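Ras GTPase-activating-like protein IQGAP2 (Homo sapiens, PDB 4EZA) probably serves as a scaffold in cell signalling and carries an atypical phosphoinositide-binding domain with a pseudo-C2 fold, the part modelled here. Local coordinates at residues V49-I54 with F62-K67; E74-N79 with M94-K99. All blocks are in the same frame, centred on the assembly; numbering follows the deposited sequence.

Interaction 1. Residues V49-I54 with F62-K67; sequences VTFDII and FDVRSK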
# COMPACT_ATOMS: atom_id res chain seq x y z
N VAL A 49 12.39 0.27 -1.13
CA VAL A 49 11.14 0.96 -0.88
C VAL A 49 10.45 0.34 0.31
O VAL A 49 10.35 -0.90 0.41
CB VAL A 49 10.21 0.91 -2.13
CG1 VAL A 49 8.82 1.39 -1.79
CG2 VAL A 49 10.83 1.73 -3.26
N THR A 50 9.96 1.19 1.21
CA THR A 50 9.20 0.71 2.37
C THR A 50 7.89 1.47 2.43
O THR A 50 7.79 2.61 1.96
CB THR A 50 10.01 0.86 3.68
OG1 THR A 50 11.11 -0.06 3.67
CG2 THR A 50 9.17 0.58 4.92
N PHE A 51 6.88 0.81 2.98
CA PHE A 51 5.59 1.44 3.23
C PHE A 51 5.29 1.38 4.71
O PHE A 51 5.38 0.31 5.29
CB PHE A 51 4.49 0.75 2.45
CG PHE A 51 4.71 0.77 0.98
CD1 PHE A 51 4.39 1.90 0.23
CD2 PHE A 51 5.29 -0.33 0.33
CE1 PHE A 51 4.64 1.94 -1.14
CE2 PHE A 51 5.53 -0.29 -1.02
CZ PHE A 51 5.21 0.83 -1.76
N ASP A 52 5.01 2.53 5.31
CA ASP A 52 4.64 2.64 6.72
C ASP A 52 3.13 2.78 6.76
O ASP A 52 2.58 3.65 6.07
CB ASP A 52 5.24 3.88 7.39
CG ASP A 52 6.76 3.79 7.59
OD1 ASP A 52 7.37 2.75 7.27
OD2 ASP A 52 7.33 4.79 8.10
N ILE A 53 2.46 1.95 7.57
CA ILE A 53 1.02 2.03 7.72
C ILE A 53 0.69 2.53 9.10
O ILE A 53 1.06 1.90 10.08
CB ILE A 53 0.33 0.67 7.56
CG1 ILE A 53 0.82 -0.09 6.32
CG2 ILE A 53 -1.19 0.83 7.62
CD1 ILE A 53 0.55 0.53 5.01
N ILE A 54 -0.02 3.65 9.18
CA ILE A 54 -0.33 4.26 10.47
C ILE A 54 -1.84 4.46 10.62
O ILE A 54 -2.49 4.98 9.71
CB ILE A 54 0.42 5.60 10.64
CG1 ILE A 54 1.73 5.60 9.84
CG2 ILE A 54 0.69 5.87 12.12
CD1 ILE A 54 2.10 6.94 9.19
N PHE A 62 -6.71 5.04 7.05
CA PHE A 62 -5.31 4.66 7.24
C PHE A 62 -4.40 5.61 6.50
O PHE A 62 -4.73 6.08 5.43
CB PHE A 62 -5.07 3.23 6.75
CG PHE A 62 -5.82 2.20 7.53
CD1 PHE A 62 -5.24 1.61 8.65
CD2 PHE A 62 -7.10 1.82 7.15
CE1 PHE A 62 -5.94 0.65 9.38
CE2 PHE A 62 -7.81 0.88 7.86
CZ PHE A 62 -7.23 0.29 8.99
N ASP A 63 -3.25 5.86 7.10
CA ASP A 63 -2.26 6.77 6.56
C ASP A 63 -1.14 5.87 6.06
O ASP A 63 -0.54 5.15 6.86
CB ASP A 63 -1.79 7.66 7.73
CG ASP A 63 -0.93 8.82 7.32
OD1 ASP A 63 -0.44 8.88 6.17
OD2 ASP A 63 -0.71 9.68 8.21
N VAL A 64 -0.89 5.86 4.75
CA VAL A 64 0.18 5.04 4.18
C VAL A 64 1.27 5.94 3.62
O VAL A 64 1.00 6.79 2.78
CB VAL A 64 -0.31 4.07 3.07
CG1 VAL A 64 0.86 3.26 2.49
CG2 VAL A 64 -1.41 3.16 3.60
N ARG A 65 2.50 5.74 4.10
CA ARG A 65 3.65 6.53 3.62
C ARG A 65 4.56 5.66 2.76
O ARG A 65 4.85 4.51 3.12
CB ARG A 65 4.46 7.06 4.79
CG ARG A 65 3.64 7.73 5.89
CD ARG A 65 3.27 9.14 5.51
NE ARG A 65 2.40 9.75 6.51
CZ ARG A 65 2.83 10.54 7.50
NH1 ARG A 65 4.12 10.83 7.61
NH2 ARG A 65 1.96 11.05 8.36
N SER A 66 4.99 6.21 1.62
CA SER A 66 5.92 5.54 0.72
C SER A 66 7.29 6.15 0.92
O SER A 66 7.46 7.37 0.79
CB SER A 66 5.45 5.73 -0.73
OG SER A 66 6.36 5.16 -1.67
N LYS A 67 8.26 5.30 1.26
CA LYS A 67 9.66 5.74 1.45
C LYS A 67 10.61 5.09 0.47
O LYS A 67 10.41 3.97 0.02
CB LYS A 67 10.13 5.45 2.87
CG LYS A 67 9.26 6.08 3.94
CD LYS A 67 9.96 5.90 5.27
CE LYS A 67 9.43 6.83 6.33
NZ LYS A 67 9.93 6.42 7.67

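Interaction 2. Residues E74-N79 with M94-K99; sequences EKVQLN and MKMFDK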
# COMPACT_ATOMS: atom_id res chain seq x y z
N GLU A 74 5.95 9.95 -0.72
CA GLU A 74 4.52 10.19 -0.91
C GLU A 74 3.74 9.72 0.31
O GLU A 74 4.21 8.90 1.09
CB GLU A 74 4.02 9.43 -2.14
CG GLU A 74 3.88 10.30 -3.37
CD GLU A 74 4.56 9.72 -4.59
OE1 GLU A 74 4.29 8.55 -4.95
OE2 GLU A 74 5.38 10.45 -5.20
N LYS A 75 2.54 10.27 0.47
CA LYS A 75 1.64 9.89 1.55
C LYS A 75 0.23 9.85 0.98
O LYS A 75 -0.14 10.70 0.17
CB LYS A 75 1.73 10.96 2.64
CG LYS A 75 0.77 10.86 3.81
CD LYS A 75 0.67 12.19 4.61
CE LYS A 75 1.95 13.02 4.65
NZ LYS A 75 1.77 14.31 5.38
N VAL A 76 -0.56 8.86 1.39
CA VAL A 76 -1.94 8.72 0.94
C VAL A 76 -2.82 8.28 2.11
O VAL A 76 -2.39 7.53 2.98
CB VAL A 76 -2.09 7.73 -0.26
CG1 VAL A 76 -1.81 6.29 0.17
CG2 VAL A 76 -3.47 7.85 -0.92
N GLN A 77 -4.05 8.79 2.16
CA GLN A 77 -5.02 8.31 3.13
C GLN A 77 -6.02 7.42 2.44
O GLN A 77 -6.56 7.77 1.38
CB GLN A 77 -5.68 9.48 3.87
CG GLN A 77 -4.68 10.18 4.81
CD GLN A 77 -5.31 11.06 5.88
OE1 GLN A 77 -4.64 11.45 6.84
NE2 GLN A 77 -6.58 11.39 5.72
N LEU A 78 -6.26 6.27 3.04
CA LEU A 78 -7.19 5.28 2.51
C LEU A 78 -8.33 5.03 3.47
O LEU A 78 -8.12 4.79 4.67
CB LEU A 78 -6.48 3.95 2.21
CG LEU A 78 -5.27 4.06 1.27
CD1 LEU A 78 -4.62 2.70 1.19
CD2 LEU A 78 -5.70 4.54 -0.15
N ASN A 79 -9.54 5.05 2.93
CA ASN A 79 -10.76 4.88 3.67
C ASN A 79 -11.28 3.47 3.43
O ASN A 79 -11.51 3.06 2.30
CB ASN A 79 -11.75 5.94 3.13
CG ASN A 79 -13.11 5.91 3.80
OD1 ASN A 79 -13.64 4.85 4.14
ND2 ASN A 79 -13.70 7.08 3.97
N MET A 94 -5.44 -1.22 -7.89
CA MET A 94 -5.47 0.22 -7.83
C MET A 94 -4.07 0.78 -7.74
O MET A 94 -3.17 0.13 -7.21
CB MET A 94 -6.31 0.67 -6.64
CG MET A 94 -5.78 0.25 -5.32
SD MET A 94 -6.84 0.76 -3.96
CE MET A 94 -6.94 2.43 -4.26
N LYS A 95 -3.88 1.99 -8.27
CA LYS A 95 -2.61 2.71 -8.14
C LYS A 95 -2.65 3.50 -6.84
O LYS A 95 -3.15 4.63 -6.82
CB LYS A 95 -2.40 3.63 -9.34
CG LYS A 95 -2.18 2.90 -10.66
CD LYS A 95 -0.90 2.07 -10.68
CE LYS A 95 0.35 2.88 -10.99
NZ LYS A 95 0.60 3.14 -12.45
N MET A 96 -2.17 2.88 -5.76
CA MET A 96 -2.19 3.46 -4.42
C MET A 96 -1.31 4.71 -4.36
O MET A 96 -1.64 5.69 -3.66
CB MET A 96 -1.73 2.40 -3.41
CG MET A 96 -1.57 2.86 -1.96
SD MET A 96 -1.10 1.50 -0.88
CE MET A 96 0.61 1.26 -1.31
N PHE A 97 -0.23 4.67 -5.12
CA PHE A 97 0.57 5.85 -5.44
C PHE A 97 0.72 5.90 -6.94
O PHE A 97 0.39 4.94 -7.63
CB PHE A 97 1.94 5.81 -4.76
CG PHE A 97 1.86 5.82 -3.26
CD1 PHE A 97 1.57 7.00 -2.57
CD2 PHE A 97 2.07 4.66 -2.52
CE1 PHE A 97 1.51 7.02 -1.18
CE2 PHE A 97 1.99 4.67 -1.11
CZ PHE A 97 1.71 5.86 -0.46
N ASP A 98 1.18 7.04 -7.47
CA ASP A 98 1.27 7.24 -8.91
C ASP A 98 1.94 6.07 -9.63
O ASP A 98 1.50 5.67 -10.70
CB ASP A 98 1.99 8.55 -9.25
CG ASP A 98 1.03 9.73 -9.43
OD1 ASP A 98 -0.21 9.52 -9.48
OD2 ASP A 98 1.52 10.88 -9.54
N LYS A 99 2.98 5.51 -9.02
CA LYS A 99 3.78 4.45 -9.63
C LYS A 99 3.57 3.09 -8.96
O LYS A 99 4.21 2.12 -9.35
CB LYS A 99 5.26 4.81 -9.57
CG LYS A 99 5.68 6.09 -10.36
CD LYS A 99 7.21 6.20 -10.59
CE LYS A 99 8.00 6.70 -9.35
NZ LYS A 99 9.39 7.26 -9.65
O HOH W 1 4.59 6.89 -6.93
O HOH W 2 1.41 9.30 -5.93

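Interaction 1. Residues V49-I54 with F62-K67
Ile54 lays its CD1 methyl over one face of the Arg65 guanidinium, 3.8 Å above the plane and offset toward its rim. Asp63 OD1 sits at the edge of that group, in its plane; the carboxylate itself is tilted, so that NE meets OD1 from above the carboxylate plane while NH2 meets OD2 on its syn side, each bond 3.0 Å long. This side-on pair fixes the rotation of the guanidinium, and a bend at chi2 of Arg65 (-79°) turns the group toward Asp63, two residues earlier on the same strand; NH1 is left to form a salt bridge with Glu72. The Phe51 ring leans obliquely against Ser66, with CE1 3.7 Å from Ser66 OG.

Farther along the face that carries Arg65, Lys67 runs out extended beyond CG, and its NZ meets Asp52 OD2 at 3.1 Å on the syn side, 27° out of the carboxylate plane. Asp52 OD1, buried here, has no partner in the model. On the opposite face, with Phe51 and Ser66, Ile53 and Val64 lie side by side, with Ile53 CD1 3.6 Å from Val64 CG2.

Between the backbones, Thr50 and Lys67, Asp52 and Arg65, and Ile54 and Asp63 are hydrogen-bonded pairs, each linked by two N-H to O=C bonds, as when Lys67 N reaches Thr50 O at 2.8 Å. With axes at 162° and 4.7 Å apart, the segments form an antiparallel beta hairpin, the two middle strands of the four-stranded sheet in this pseudo-C2 fold.

Interaction 2. Residues E74-N79 with M94-K99
Phe97 packs against Glu74 and Val76 where two antiparallel sheets of the pseudo-C2 fold come together: 74-79 is on an outermost strand of the four-stranded sheet, and 94-99 follows an outermost strand of the three-stranded one into a corner. At that corner Met96 and Phe97 both face Val100, a classic beta bulge. No direct hydrogen bond joins the segments.

The apolar contacts centre on the Phe97 ring. Val76 CG1 stands between its backbone N and carbonyl carbon (chi1 69°), from where it reaches obliquely to Phe97 CZ at 3.6 Å. Glu74 contributes its aliphatic part, CB lying 3.5 Å from Phe97 CD1, also at an oblique approach. The carbonyl carbon C of Lys75 comes to the ring edge, in its plane, so the strand itself abuts the ring rim. Deeper in, Met96 touches the same valine, its CG 4.0 Å from Val76 CG1, while its sulfur SD lies 4.3 Å from Leu78 CD1. Val64 and Ser66 of the neighbouring strand also touch the phenyl group, and Leu78 goes on to meet Leu107 of helix 104-112.

The polar contacts run through water. The Glu74 chain bends at chi2 and passes alongside Phe97 in the opposite direction, its carboxylate plane turned 47° from the ring. OE1 takes hydrogen bonds from two waters, one of them weak, which link it to the turn after Phe97. The weakly donating water accepts from Asp98 N at 2.7 Å; the other donates to Glu74 OE1 at 2.6 Å and accepts from Lys99 N.

Overall arrangement
The centres of the two interactions are about 9 Å apart, and they come in series along the chain: the hairpin of interaction 1 closes before interaction 2 opens. Strands 61-68 and 71-79 follow each other and are neighbours in the four-stranded sheet, tied by probable backbone hydrogen bonds from Phe62 N to Leu78 O and from Ser66 N to Glu74 O. Interaction 1 therefore works within that sheet, whereas interaction 2 joins it to strand 93-97 of the three-stranded sheet, which the chain reaches after helix 80-88. Phe51 touches both Met96 and Phe97, so the face of the hairpin that carries it contributes to the interior between the sheets of this compact domain.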